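Local coordinates for protein manganese-containing pseudocatalase (Thermus thermophilus, PDB 2V8T) that probably breaks down hydrogen peroxide to water and oxygen as a catalase and holds two manganese ions in each subunit, at residues A[42-47]-A[69-74]; A[61-66]-A[146-151]; A[74-79]-A[175-180]; A[181-186]-A[223-228]. All blocks are in the same frame, centred on the assembly; numbering follows the deposited sequence. Where two conformers were deposited one is given.

Contact 1: residues A[42-47]-A[69-74]; sequences NYMYQS and EELGHI. With MN (manganese (II) ion), chain C; MN (manganese (II) ion), chain D.
Y43 and E70 meet at the dimanganese site, inside a ferritin-like helical bundle. Y43 lies on helix 36-49 and E70 on helix 57-85. The E70 carboxylate bridges the two metals with one oxygen each. OE1 of E70 is 2.1 Å from the first manganese, and OE2 of E70 is 2.1 Å from the second. The E70 chain is bent at chi2 (-64°), which swings the carboxylate round to the metal pair. OE2 of E70 also sits 3.4 Å from CE2 of Y43, at the ring edge and near the ring plane. The two flat groups are turned 35° apart. CG of E70 is 3.9 Å from CD2 of Y43.

H73 lies three residues after E70. Its ND1 binds the same metal as E70 OE1, at 2.2 Å. Its NE2 makes a weak hydrogen bond to E69 OE2, a second-shell contact to the ligand ring. A water bridges the metals, and a second water binds the first manganese. E36 adds a ligand to the first metal; E155 and H188 add theirs to the second. Y43 OH is hydrogen-bonded to E155, making Y43 a second-shell residue.

Away from the metals, M44 CE meets L71 CD1 at 4.4 Å in a light apolar touch. A bridging glutamate with histidine and further glutamate ligands, held between bundle helices, is characteristic of dimetal sites in the ferritin-like fold.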
loop_
_atom_site.group_PDB
_atom_site.type_symbol
_atom_site.label_atom_id
_atom_site.label_comp_id
_atom_site.label_asym_id
_atom_site.label_seq_id
_atom_site.Cartn_x
_atom_site.Cartn_y
_atom_site.Cartn_z
ATOM N N ASN A 42 -2.955 13.154 13.640
ATOM C CA ASN A 42 -3.318 14.433 13.072
ATOM C C ASN A 42 -2.942 15.584 14.030
ATOM O O ASN A 42 -2.297 16.540 13.641
ATOM C CB ASN A 42 -4.843 14.500 12.767
ATOM C CG ASN A 42 -5.110 13.993 11.361
ATOM O OD1 ASN A 42 -4.995 14.758 10.428
ATOM N ND2 ASN A 42 -5.425 12.712 11.213
ATOM N N TYR A 43 -3.424 15.461 15.276
ATOM C CA TYR A 43 -3.207 16.605 16.194
ATOM C C TYR A 43 -1.755 16.684 16.598
ATOM O O TYR A 43 -1.220 17.796 16.798
ATOM C CB TYR A 43 -4.134 16.489 17.379
ATOM C CG TYR A 43 -5.573 16.274 17.014
ATOM C CD1 TYR A 43 -6.147 16.656 15.788
ATOM C CD2 TYR A 43 -6.414 15.625 17.918
ATOM C CE1 TYR A 43 -7.439 16.327 15.463
ATOM C CE2 TYR A 43 -7.732 15.322 17.630
ATOM C CZ TYR A 43 -8.240 15.669 16.365
ATOM O OH TYR A 43 -9.512 15.349 15.995
ATOM N N MET A 44 -1.083 15.550 16.730
ATOM C CA MET A 44 0.323 15.569 17.098
ATOM C C MET A 44 1.117 16.309 16.038
ATOM O O MET A 44 1.883 17.239 16.337
ATOM C CB MET A 44 0.841 14.172 17.294
ATOM C CG MET A 44 2.107 14.084 17.968
ATOM S SD MET A 44 2.152 14.731 19.657
ATOM C CE MET A 44 1.364 13.711 20.354
ATOM N N TYR A 45 1.000 15.887 14.758
ATOM C CA TYR A 45 1.776 16.545 13.711
ATOM C C TYR A 45 1.347 17.981 13.510
ATOM O O TYR A 45 2.192 18.850 13.285
ATOM C CB TYR A 45 1.769 15.731 12.424
ATOM C CG TYR A 45 2.765 14.603 12.497
ATOM C CD1 TYR A 45 4.053 14.735 12.008
ATOM C CD2 TYR A 45 2.481 13.404 13.122
ATOM C CE1 TYR A 45 4.975 13.750 12.146
ATOM C CE2 TYR A 45 3.406 12.377 13.291
ATOM C CZ TYR A 45 4.676 12.592 12.768
ATOM O OH TYR A 45 5.630 11.584 12.871
ATOM N N GLN A 46 0.029 18.279 13.569
ATOM C CA GLN A 46 -0.361 19.677 13.477
ATOM C C GLN A 46 0.309 20.496 14.575
ATOM O O GLN A 46 0.732 21.636 14.372
ATOM C CB GLN A 46 -1.886 19.838 13.569
ATOM C CG GLN A 46 -2.590 19.344 12.311
ATOM C CD GLN A 46 -4.077 19.239 12.538
ATOM O OE1 GLN A 46 -4.581 19.782 13.518
ATOM N NE2 GLN A 46 -4.799 18.563 11.660
ATOM N N SER A 47 0.388 19.931 15.806
ATOM C CA SER A 47 1.004 20.665 16.885
ATOM C C SER A 47 2.490 20.891 16.622
ATOM O O SER A 47 3.015 21.986 16.888
ATOM C CB SER A 47 0.755 20.000 18.231
ATOM O OG SER A 47 1.539 18.850 18.505
ATOM N N GLU A 69 -4.264 14.098 24.950
ATOM C CA GLU A 69 -5.362 13.251 25.382
ATOM C C GLU A 69 -5.489 12.011 24.458
ATOM O O GLU A 69 -5.748 10.898 24.928
ATOM C CB GLU A 69 -6.703 14.010 25.416
ATOM C CG GLU A 69 -7.784 13.078 25.927
ATOM C CD GLU A 69 -9.155 13.665 26.205
ATOM O OE1 GLU A 69 -9.375 14.892 26.026
ATOM O OE2 GLU A 69 -10.039 12.839 26.579
ATOM N N GLU A 70 -5.339 12.214 23.136
ATOM C CA GLU A 70 -5.518 11.081 22.224
ATOM C C GLU A 70 -4.481 9.999 22.441
ATOM O O GLU A 70 -4.757 8.817 22.116
ATOM C CB GLU A 70 -5.506 11.543 20.759
ATOM C CG GLU A 70 -6.501 12.619 20.348
ATOM C CD GLU A 70 -7.990 12.280 20.428
ATOM O OE1 GLU A 70 -8.341 11.337 21.084
ATOM O OE2 GLU A 70 -8.789 13.075 19.889
ATOM N N LEU A 71 -3.315 10.291 23.014
ATOM C CA LEU A 71 -2.372 9.221 23.380
ATOM C C LEU A 71 -3.033 8.224 24.316
ATOM O O LEU A 71 -2.846 7.007 24.211
ATOM C CB LEU A 71 -1.109 9.804 24.056
ATOM C CG LEU A 71 -0.143 10.544 23.152
ATOM C CD1 LEU A 71 0.848 11.356 24.000
ATOM C CD2 LEU A 71 0.607 9.577 22.259
ATOM N N GLY A 72 -3.745 8.732 25.326
ATOM C CA GLY A 72 -4.437 7.861 26.230
ATOM C C GLY A 72 -5.591 7.142 25.600
ATOM O O GLY A 72 -6.054 6.102 26.105
ATOM N N HIS A 73 -6.119 7.664 24.485
ATOM C CA HIS A 73 -7.185 6.960 23.785
ATOM C C HIS A 73 -6.665 5.789 22.965
ATOM O O HIS A 73 -7.327 4.746 22.941
ATOM C CB HIS A 73 -8.012 7.903 22.940
ATOM C CG HIS A 73 -8.738 8.919 23.711
ATOM N ND1 HIS A 73 -9.627 9.786 23.105
ATOM C CD2 HIS A 73 -8.703 9.202 25.056
ATOM C CE1 HIS A 73 -10.078 10.574 24.079
ATOM N NE2 HIS A 73 -9.544 10.245 25.264
ATOM N N ILE A 74 -5.519 5.905 22.285
ATOM C CA ILE A 74 -4.979 4.698 21.657
ATOM C C ILE A 74 -4.732 3.651 22.722
ATOM O O ILE A 74 -4.957 2.452 22.514
ATOM C CB ILE A 74 -3.751 4.925 20.729
ATOM C CG1 ILE A 74 -2.516 5.458 21.417
ATOM C CG2 ILE A 74 -4.140 5.789 19.538
ATOM C CD1 ILE A 74 -1.227 5.249 20.592
HETATM MN MN MN C . -10.072 10.079 20.959
HETATM MN MN MN D . -10.905 13.056 19.787
HETATM O O HOH W 1 -10.225 11.085 19.153
HETATM O O HOH W 2 -12.218 9.502 21.180
#

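Contact 2: residues A[61-66]-A[146-151]; sequences DLIANI and LDLLHN
I63 reaches L148 and N151 with its longer branch: CG1 stands beside the backbone N (chi1 -64°), and chi2 is extended (174°), which carries CD1 outward from helix 57-85. On helix 144-166, L148 sends CD2 back to meet it. CD1 of I63 is 4.2 Å from CD2 of L148. This is a methyl-to-methyl contact. The same CD1 of I63 is 4.5 Å from ND2 of N151, a loose touch with the amide. I63 was deposited in two conformers, and this fit is that of one of them. The backbones stay well apart, with CA of I63 and CA of L148 9.0 Å from each other.

The N151 amide has its polar partners away from I63. Its ND2 gives a hydrogen bond to OE1 of Q46 on helix 36-49. In one of its two conformers, H150 gives a hydrogen bond to the other end: ND1 of H150 to OD1 of N151 is 3.0 Å and nearly straight, at 170°. OD1 then lies in the plane of the imidazole. F139 stacks on the H150 ring, and F153 of the third subunit also meets it. L148 packs on Y192 and L199 of helix 172-200.

The chemistry is thus divided. Apolar methyls join the two helices, while bonds at both ends of the N151 amide would help set its rotation in the H150 conformer described here, nitrogen toward Q46 and oxygen toward H150.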
loop_
_atom_site.group_PDB
_atom_site.type_symbol
_atom_site.label_atom_id
_atom_site.label_comp_id
_atom_site.label_asym_id
_atom_site.label_seq_id
_atom_site.Cartn_x
_atom_site.Cartn_y
_atom_site.Cartn_z
ATOM N N ASP A 61 -2.481 25.778 22.011
ATOM C CA ASP A 61 -2.703 25.056 23.248
ATOM C C ASP A 61 -3.761 23.986 23.049
ATOM O O ASP A 61 -3.635 22.852 23.529
ATOM C CB ASP A 61 -3.294 26.008 24.384
ATOM C CG ASP A 61 -2.222 26.913 25.059
ATOM O OD1 ASP A 61 -1.026 26.904 24.630
ATOM O OD2 ASP A 61 -2.640 27.611 26.024
ATOM N N LEU A 62 -4.823 24.335 22.336
ATOM C CA LEU A 62 -5.934 23.407 22.136
ATOM C C LEU A 62 -5.458 22.148 21.383
ATOM O O LEU A 62 -5.720 21.036 21.812
ATOM C CB LEU A 62 -7.050 24.117 21.376
ATOM C CG LEU A 62 -8.289 23.319 21.249
ATOM C CD1 LEU A 62 -8.945 23.029 22.576
ATOM C CD2 LEU A 62 -9.264 24.022 20.306
ATOM N N ILE A 63 -4.794 22.355 20.239
ATOM C CA ILE A 63 -4.373 21.201 19.431
ATOM C C ILE A 63 -3.314 20.393 20.161
ATOM O O ILE A 63 -3.346 19.155 20.166
ATOM C CB ILE A 63 -3.915 21.677 18.027
ATOM C CG1 ILE A 63 -5.090 22.322 17.247
ATOM C CG2 ILE A 63 -3.315 20.494 17.227
ATOM C CD1 ILE A 63 -4.652 22.947 15.890
ATOM N N ALA A 64 -2.329 21.064 20.783
ATOM C CA ALA A 64 -1.273 20.368 21.467
ATOM C C ALA A 64 -1.821 19.519 22.619
ATOM O O ALA A 64 -1.338 18.409 22.889
ATOM C CB ALA A 64 -0.211 21.336 21.964
ATOM N N ASN A 65 -2.790 20.070 23.345
ATOM C CA ASN A 65 -3.358 19.389 24.493
ATOM C C ASN A 65 -4.282 18.231 24.085
ATOM O O ASN A 65 -4.226 17.157 24.673
ATOM C CB ASN A 65 -4.114 20.384 25.362
ATOM C CG ASN A 65 -4.616 19.748 26.616
ATOM O OD1 ASN A 65 -3.824 19.340 27.481
ATOM N ND2 ASN A 65 -5.922 19.625 26.742
ATOM N N ILE A 66 -5.140 18.453 23.082
ATOM C CA ILE A 66 -6.005 17.364 22.632
ATOM C C ILE A 66 -5.150 16.231 22.060
ATOM O O ILE A 66 -5.447 15.056 22.305
ATOM C CB ILE A 66 -7.118 17.850 21.708
ATOM C CG1 ILE A 66 -8.065 18.767 22.474
ATOM C CG2 ILE A 66 -7.883 16.657 21.116
ATOM C CD1 ILE A 66 -9.150 19.415 21.598
ATOM N N LEU A 146 -8.156 25.662 7.829
ATOM C CA LEU A 146 -8.332 24.408 7.058
ATOM C C LEU A 146 -8.115 23.190 7.971
ATOM O O LEU A 146 -8.886 22.229 7.925
ATOM C CB LEU A 146 -7.396 24.438 5.879
ATOM C CG LEU A 146 -7.519 23.243 4.895
ATOM C CD1 LEU A 146 -8.872 23.145 4.256
ATOM C CD2 LEU A 146 -6.420 23.381 3.850
ATOM N N ASP A 147 -7.065 23.233 8.781
ATOM C CA ASP A 147 -6.790 22.144 9.709
ATOM C C ASP A 147 -7.930 21.976 10.732
ATOM O O ASP A 147 -8.331 20.859 11.038
ATOM C CB ASP A 147 -5.486 22.360 10.459
ATOM C CG ASP A 147 -4.198 22.064 9.619
ATOM O OD1 ASP A 147 -4.273 21.566 8.499
ATOM O OD2 ASP A 147 -3.149 22.349 10.244
ATOM N N LEU A 148 -8.431 23.098 11.280
ATOM C CA LEU A 148 -9.495 22.987 12.257
ATOM C C LEU A 148 -10.789 22.465 11.667
ATOM O O LEU A 148 -11.521 21.715 12.300
ATOM C CB LEU A 148 -9.757 24.355 12.940
ATOM C CG LEU A 148 -8.673 24.794 13.922
ATOM C CD1 LEU A 148 -8.899 26.261 14.285
ATOM C CD2 LEU A 148 -8.726 23.924 15.197
ATOM N N LEU A 149 -11.105 22.879 10.419
ATOM C CA LEU A 149 -12.260 22.348 9.713
ATOM C C LEU A 149 -12.114 20.825 9.547
ATOM O O LEU A 149 -13.032 20.056 9.816
ATOM C CB LEU A 149 -12.400 23.071 8.363
ATOM C CG LEU A 149 -13.507 22.544 7.478
ATOM C CD1 LEU A 149 -14.899 22.687 8.090
ATOM C CD2 LEU A 149 -13.439 23.256 6.097
ATOM N N HIS A 150 -10.911 20.413 9.086
ATOM C CA HIS A 150 -10.638 18.997 8.993
ATOM C C HIS A 150 -10.848 18.300 10.336
ATOM O O HIS A 150 -11.428 17.209 10.377
ATOM C CB HIS A 150 -9.147 18.815 8.567
ATOM C CG HIS A 150 -8.689 17.406 8.682
ATOM N ND1 HIS A 150 -8.139 16.915 9.854
ATOM C CD2 HIS A 150 -8.769 16.335 7.863
ATOM C CE1 HIS A 150 -7.909 15.602 9.682
ATOM N NE2 HIS A 150 -8.273 15.214 8.481
ATOM N N ASN A 151 -10.348 18.892 11.417
ATOM C CA ASN A 151 -10.401 18.228 12.721
ATOM C C ASN A 151 -11.833 18.100 13.252
ATOM O O ASN A 151 -12.184 17.107 13.886
ATOM C CB ASN A 151 -9.576 18.976 13.736
ATOM C CG ASN A 151 -8.075 18.958 13.395
ATOM O OD1 ASN A 151 -7.621 18.198 12.529
ATOM N ND2 ASN A 151 -7.315 19.780 14.121
#

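Contact 3: residues A[74-79]-A[175-180]; sequences IELVAA and REMIGY
V77 and M177 mark the closest backbone approach of two nearly antiparallel helices, with their CA atoms 7.1 Å apart. The axes of segments 74-79 and 175-180 come within 10.2 Å, and their directions differ by 159°. They belong to helices 57-85 and 172-200, two members of the ferritin-like bundle.

M177 is the main side chain of this contact. It leaves its helix toward the other one and then bends at both chi2 (-84°) and chi3 (-71°). The bends let it touch two neighbours with different atoms. Its CG packs against L76, with CG of M177 3.9 Å from CG of L76. These two side chains run past each other in opposite directions. Its sulfur turns to V77 instead; the M177 and V77 side chains meet at a slant.

L76 also meets Y180. Its CD2 branch lies 4.1 Å from CD2 of Y180, and the two side chains cross at about a right angle. The hydroxyl of Y180 is hydrogen-bonded to Q9 NE2 in the N-terminal loop, and L76 and Y180 both touch I10 there.

Every side chain that meets across the two helices is buried. The contact is apolar, and it lies beside the metal site: V77 packs on the manganese ligand E36. On another side of helix 57-85, F48 of the second subunit packs on I74, E75 and A78. At the M177 thioether, SD comes 3.9 Å from CG2 of V77, the branch next to the V77 backbone N.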
loop_
_atom_site.group_PDB
_atom_site.type_symbol
_atom_site.label_atom_id
_atom_site.label_comp_id
_atom_site.label_asym_id
_atom_site.label_seq_id
_atom_site.Cartn_x
_atom_site.Cartn_y
_atom_site.Cartn_z
ATOM N N ILE A 74 -5.519 5.905 22.285
ATOM C CA ILE A 74 -4.979 4.698 21.657
ATOM C C ILE A 74 -4.732 3.651 22.722
ATOM O O ILE A 74 -4.957 2.452 22.514
ATOM C CB ILE A 74 -3.751 4.925 20.729
ATOM C CG1 ILE A 74 -2.516 5.458 21.417
ATOM C CG2 ILE A 74 -4.140 5.789 19.538
ATOM C CD1 ILE A 74 -1.227 5.249 20.592
ATOM N N GLU A 75 -4.249 4.081 23.898
ATOM C CA GLU A 75 -4.000 3.158 25.011
ATOM C C GLU A 75 -5.290 2.458 25.439
ATOM O O GLU A 75 -5.328 1.251 25.660
ATOM C CB GLU A 75 -3.373 3.972 26.156
ATOM C CG GLU A 75 -3.005 3.122 27.337
ATOM C CD GLU A 75 -2.498 3.927 28.539
ATOM O OE1 GLU A 75 -2.743 5.190 28.573
ATOM O OE2 GLU A 75 -1.893 3.285 29.425
ATOM N N LEU A 76 -6.366 3.255 25.591
ATOM C CA LEU A 76 -7.643 2.704 26.070
ATOM C C LEU A 76 -8.254 1.716 25.056
ATOM O O LEU A 76 -8.790 0.679 25.430
ATOM C CB LEU A 76 -8.594 3.852 26.372
ATOM C CG LEU A 76 -9.928 3.457 27.018
ATOM C CD1 LEU A 76 -9.661 2.911 28.440
ATOM C CD2 LEU A 76 -10.851 4.648 27.080
ATOM N N VAL A 77 -8.205 2.093 23.754
ATOM C CA VAL A 77 -8.753 1.188 22.743
ATOM C C VAL A 77 -7.900 -0.086 22.657
ATOM O O VAL A 77 -8.471 -1.192 22.566
ATOM C CB VAL A 77 -8.897 1.893 21.384
ATOM C CG1 VAL A 77 -9.496 0.902 20.375
ATOM C CG2 VAL A 77 -9.822 3.110 21.515
ATOM N N ALA A 78 -6.566 0.031 22.712
ATOM C CA ALA A 78 -5.742 -1.150 22.717
ATOM C C ALA A 78 -6.096 -2.055 23.910
ATOM O O ALA A 78 -6.138 -3.279 23.777
ATOM C CB ALA A 78 -4.272 -0.784 22.716
ATOM N N ALA A 79 -6.309 -1.454 25.090
ATOM C CA ALA A 79 -6.672 -2.239 26.279
ATOM C C ALA A 79 -7.980 -2.979 26.090
ATOM O O ALA A 79 -8.151 -4.100 26.592
ATOM C CB ALA A 79 -6.725 -1.347 27.517
ATOM N N ARG A 175 -18.466 -1.567 25.228
ATOM C CA ARG A 175 -19.510 -0.549 25.437
ATOM C C ARG A 175 -19.042 0.552 26.387
ATOM O O ARG A 175 -19.388 1.709 26.189
ATOM C CB ARG A 175 -20.749 -1.232 26.086
ATOM C CG ARG A 175 -21.529 -2.199 25.138
ATOM C CD ARG A 175 -22.725 -2.854 25.687
ATOM N NE ARG A 175 -23.815 -2.021 26.125
ATOM C CZ ARG A 175 -25.044 -1.832 25.637
ATOM N NH1 ARG A 175 -25.489 -2.207 24.470
ATOM N NH2 ARG A 175 -25.836 -1.165 26.470
ATOM N N GLU A 176 -18.288 0.180 27.407
ATOM C CA GLU A 176 -17.760 1.181 28.353
ATOM C C GLU A 176 -16.751 2.109 27.685
ATOM O O GLU A 176 -16.824 3.326 27.782
ATOM C CB GLU A 176 -17.152 0.609 29.636
ATOM C CG GLU A 176 -18.193 0.007 30.540
ATOM C CD GLU A 176 -19.218 0.957 31.136
ATOM O OE1 GLU A 176 -19.041 2.194 31.055
ATOM O OE2 GLU A 176 -20.225 0.414 31.655
ATOM N N MET A 177 -15.786 1.505 26.975
ATOM C CA MET A 177 -14.807 2.303 26.264
ATOM C C MET A 177 -15.494 3.228 25.275
ATOM O O MET A 177 -15.146 4.422 25.162
ATOM C CB MET A 177 -13.771 1.400 25.594
ATOM C CG MET A 177 -12.790 2.141 24.703
ATOM S SD MET A 177 -13.347 2.474 23.022
ATOM C CE MET A 177 -13.300 0.796 22.346
ATOM N N ILE A 178 -16.432 2.687 24.491
ATOM C CA ILE A 178 -17.036 3.490 23.441
ATOM C C ILE A 178 -17.895 4.581 24.052
ATOM O O ILE A 178 -17.892 5.724 23.613
ATOM C CB ILE A 178 -17.800 2.640 22.429
ATOM C CG1 ILE A 178 -16.844 1.760 21.641
ATOM C CG2 ILE A 178 -18.652 3.563 21.550
ATOM C CD1 ILE A 178 -17.510 0.668 20.826
ATOM N N GLY A 179 -18.691 4.232 25.091
ATOM C CA GLY A 179 -19.485 5.275 25.718
ATOM C C GLY A 179 -18.620 6.438 26.210
ATOM O O GLY A 179 -18.987 7.608 26.058
ATOM N N TYR A 180 -17.499 6.107 26.817
ATOM C CA TYR A 180 -16.589 7.145 27.318
ATOM C C TYR A 180 -16.040 7.983 26.161
ATOM O O TYR A 180 -16.028 9.225 26.217
ATOM C CB TYR A 180 -15.467 6.519 28.146
ATOM C CG TYR A 180 -14.571 7.553 28.762
ATOM C CD1 TYR A 180 -15.036 8.355 29.789
ATOM C CD2 TYR A 180 -13.277 7.763 28.340
ATOM C CE1 TYR A 180 -14.252 9.332 30.399
ATOM C CE2 TYR A 180 -12.493 8.787 28.955
ATOM C CZ TYR A 180 -13.008 9.527 29.992
ATOM O OH TYR A 180 -12.195 10.530 30.553
#

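Contact 4: residues A[181-186]-A[223-228]; sequences LLVRGG and KYMDLG
V183 meets Y224 and M225 through one methyl group. CG2 of V183 is 3.9 Å from CG of M225 and 4.0 Å from CB of Y224. Both side chains pass it at a slant, and both contacts are between carbons. V183 has its CG1 opposite the backbone N (chi1 174°); this puts CG2 beside that N, where it fits against the two neighbouring side chains. The CA atoms of V183 and M225 are 7.0 Å apart.

The tyrosine touches V183 at its base. Its ring leads away from segment 181-186 and makes an edge-to-face pair with the ring of Y180. M225 continues the other way, to N215, H230 and E254 in loops. Just beyond, helix 219-226 ends in a Schellman motif. G228 has positive phi (92°), and its N is hydrogen-bonded to O of M225 (2.8 Å). The turn follows directly on the pair that receives V183.

L181 and L182 pack inward, on helix 57-85 and helix 144-166. R184 NH1 is hydrogen-bonded to N232 O at the start of strand 232-235, and its NE forms a salt bridge with E69. The short helix 219-226 therefore lies against the outer side of helix 172-200, across from the bundle core.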
loop_
_atom_site.group_PDB
_atom_site.type_symbol
_atom_site.label_atom_id
_atom_site.label_comp_id
_atom_site.label_asym_id
_atom_site.label_seq_id
_atom_site.Cartn_x
_atom_site.Cartn_y
_atom_site.Cartn_z
ATOM N N LEU A 181 -15.561 7.310 25.114
ATOM C CA LEU A 181 -14.953 8.041 24.006
ATOM C C LEU A 181 -15.964 8.771 23.135
ATOM O O LEU A 181 -15.590 9.739 22.464
ATOM C CB LEU A 181 -14.023 7.143 23.222
ATOM C CG LEU A 181 -12.793 6.642 24.014
ATOM C CD1 LEU A 181 -11.834 5.894 23.093
ATOM C CD2 LEU A 181 -12.050 7.784 24.734
ATOM N N LEU A 182 -17.233 8.368 23.159
ATOM C CA LEU A 182 -18.279 9.207 22.530
ATOM C C LEU A 182 -18.362 10.542 23.259
ATOM O O LEU A 182 -18.523 11.611 22.643
ATOM C CB LEU A 182 -19.628 8.509 22.579
ATOM C CG LEU A 182 -19.793 7.344 21.612
ATOM C CD1 LEU A 182 -21.069 6.590 21.939
ATOM C CD2 LEU A 182 -19.770 7.825 20.150
ATOM N N VAL A 183 -18.285 10.514 24.593
ATOM C CA VAL A 183 -18.340 11.756 25.365
ATOM C C VAL A 183 -17.089 12.598 25.113
ATOM O O VAL A 183 -17.172 13.807 24.867
ATOM C CB VAL A 183 -18.589 11.441 26.849
ATOM C CG1 VAL A 183 -18.489 12.750 27.665
ATOM C CG2 VAL A 183 -19.951 10.784 26.996
ATOM N N ARG A 184 -15.900 11.962 25.145
ATOM C CA ARG A 184 -14.675 12.723 24.887
ATOM C C ARG A 184 -14.653 13.292 23.475
ATOM O O ARG A 184 -14.220 14.429 23.256
ATOM C CB ARG A 184 -13.440 11.863 25.132
ATOM C CG ARG A 184 -13.332 11.297 26.555
ATOM C CD ARG A 184 -13.550 12.330 27.639
ATOM N NE ARG A 184 -12.597 13.428 27.490
ATOM C CZ ARG A 184 -12.794 14.661 27.931
ATOM N NH1 ARG A 184 -13.881 14.995 28.611
ATOM N NH2 ARG A 184 -11.864 15.582 27.680
ATOM N N GLY A 185 -15.155 12.513 22.493
ATOM C CA GLY A 185 -15.180 13.022 21.120
ATOM C C GLY A 185 -16.159 14.135 20.962
ATOM O O GLY A 185 -15.980 15.036 20.133
ATOM N N GLY A 186 -17.238 14.136 21.759
ATOM C CA GLY A 186 -18.129 15.269 21.787
ATOM C C GLY A 186 -17.440 16.513 22.276
ATOM O O GLY A 186 -17.656 17.624 21.732
ATOM N N LYS A 223 -24.271 7.763 31.200
ATOM C CA LYS A 223 -23.674 7.737 32.533
ATOM C C LYS A 223 -22.505 8.719 32.647
ATOM O O LYS A 223 -22.400 9.486 33.612
ATOM C CB LYS A 223 -23.223 6.339 32.877
ATOM C CG LYS A 223 -22.585 6.209 34.274
ATOM C CD LYS A 223 -21.908 4.871 34.558
ATOM C CE LYS A 223 -20.704 4.547 33.665
ATOM N NZ LYS A 223 -20.323 3.123 33.721
ATOM N N TYR A 224 -21.605 8.709 31.653
ATOM C CA TYR A 224 -20.464 9.619 31.706
ATOM C C TYR A 224 -20.885 11.085 31.628
ATOM O O TYR A 224 -20.244 11.921 32.267
ATOM C CB TYR A 224 -19.424 9.237 30.643
ATOM C CG TYR A 224 -18.786 7.900 30.921
ATOM C CD1 TYR A 224 -18.033 7.702 32.067
ATOM C CD2 TYR A 224 -18.874 6.838 30.019
ATOM C CE1 TYR A 224 -17.484 6.443 32.321
ATOM C CE2 TYR A 224 -18.327 5.615 30.275
ATOM C CZ TYR A 224 -17.651 5.408 31.428
ATOM O OH TYR A 224 -17.131 4.147 31.717
ATOM N N MET A 225 -21.944 11.388 30.878
ATOM C CA MET A 225 -22.491 12.758 30.900
ATOM C C MET A 225 -23.101 13.071 32.257
ATOM O O MET A 225 -22.955 14.211 32.760
ATOM C CB MET A 225 -23.503 12.969 29.797
ATOM C CG MET A 225 -22.865 12.912 28.481
ATOM S SD MET A 225 -23.844 13.484 27.119
ATOM C CE MET A 225 -24.871 12.345 27.184
ATOM N N ASP A 226 -23.771 12.116 32.892
ATOM C CA ASP A 226 -24.329 12.355 34.219
ATOM C C ASP A 226 -23.210 12.648 35.225
ATOM O O ASP A 226 -23.459 13.343 36.221
ATOM C CB ASP A 226 -25.135 11.166 34.670
ATOM C CG ASP A 226 -26.427 10.980 33.955
ATOM O OD1 ASP A 226 -26.938 11.942 33.334
ATOM O OD2 ASP A 226 -27.017 9.862 34.054
ATOM N N LEU A 227 -21.987 12.159 34.976
ATOM C CA LEU A 227 -20.822 12.446 35.798
ATOM C C LEU A 227 -20.155 13.783 35.430
ATOM O O LEU A 227 -19.192 14.177 36.104
ATOM C CB LEU A 227 -19.802 11.303 35.696
ATOM C CG LEU A 227 -20.272 9.971 36.254
ATOM C CD1 LEU A 227 -19.166 8.935 36.069
ATOM C CD2 LEU A 227 -20.625 10.099 37.730
ATOM N N GLY A 228 -20.664 14.453 34.392
ATOM C CA GLY A 228 -20.168 15.767 33.993
ATOM C C GLY A 228 -19.062 15.756 32.958
ATOM O O GLY A 228 -18.503 16.818 32.655
#

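In the fold
Helix 36-49 turns back on helix 57-85 at contact 1, closing the shortest loop, 21 residues. Contact 2 opens before contact 1 closes, so the two cross; it joins helix 57-85 to helix 144-166 over 79 residues. Contact 3 starts at I74, where contact 1 ends, and runs in series with it. It crosses contact 2 and closes the longest loop, 95 residues, on helix 172-200. Contact 4 begins at the next residue of that helix and closes a 36-residue loop on helix 219-226. Contacts 1 to 3 tie four bundle helices together. Contacts 1 and 4 are linked by the E69-R184 salt bridge. Contacts 2 and 4 do not touch.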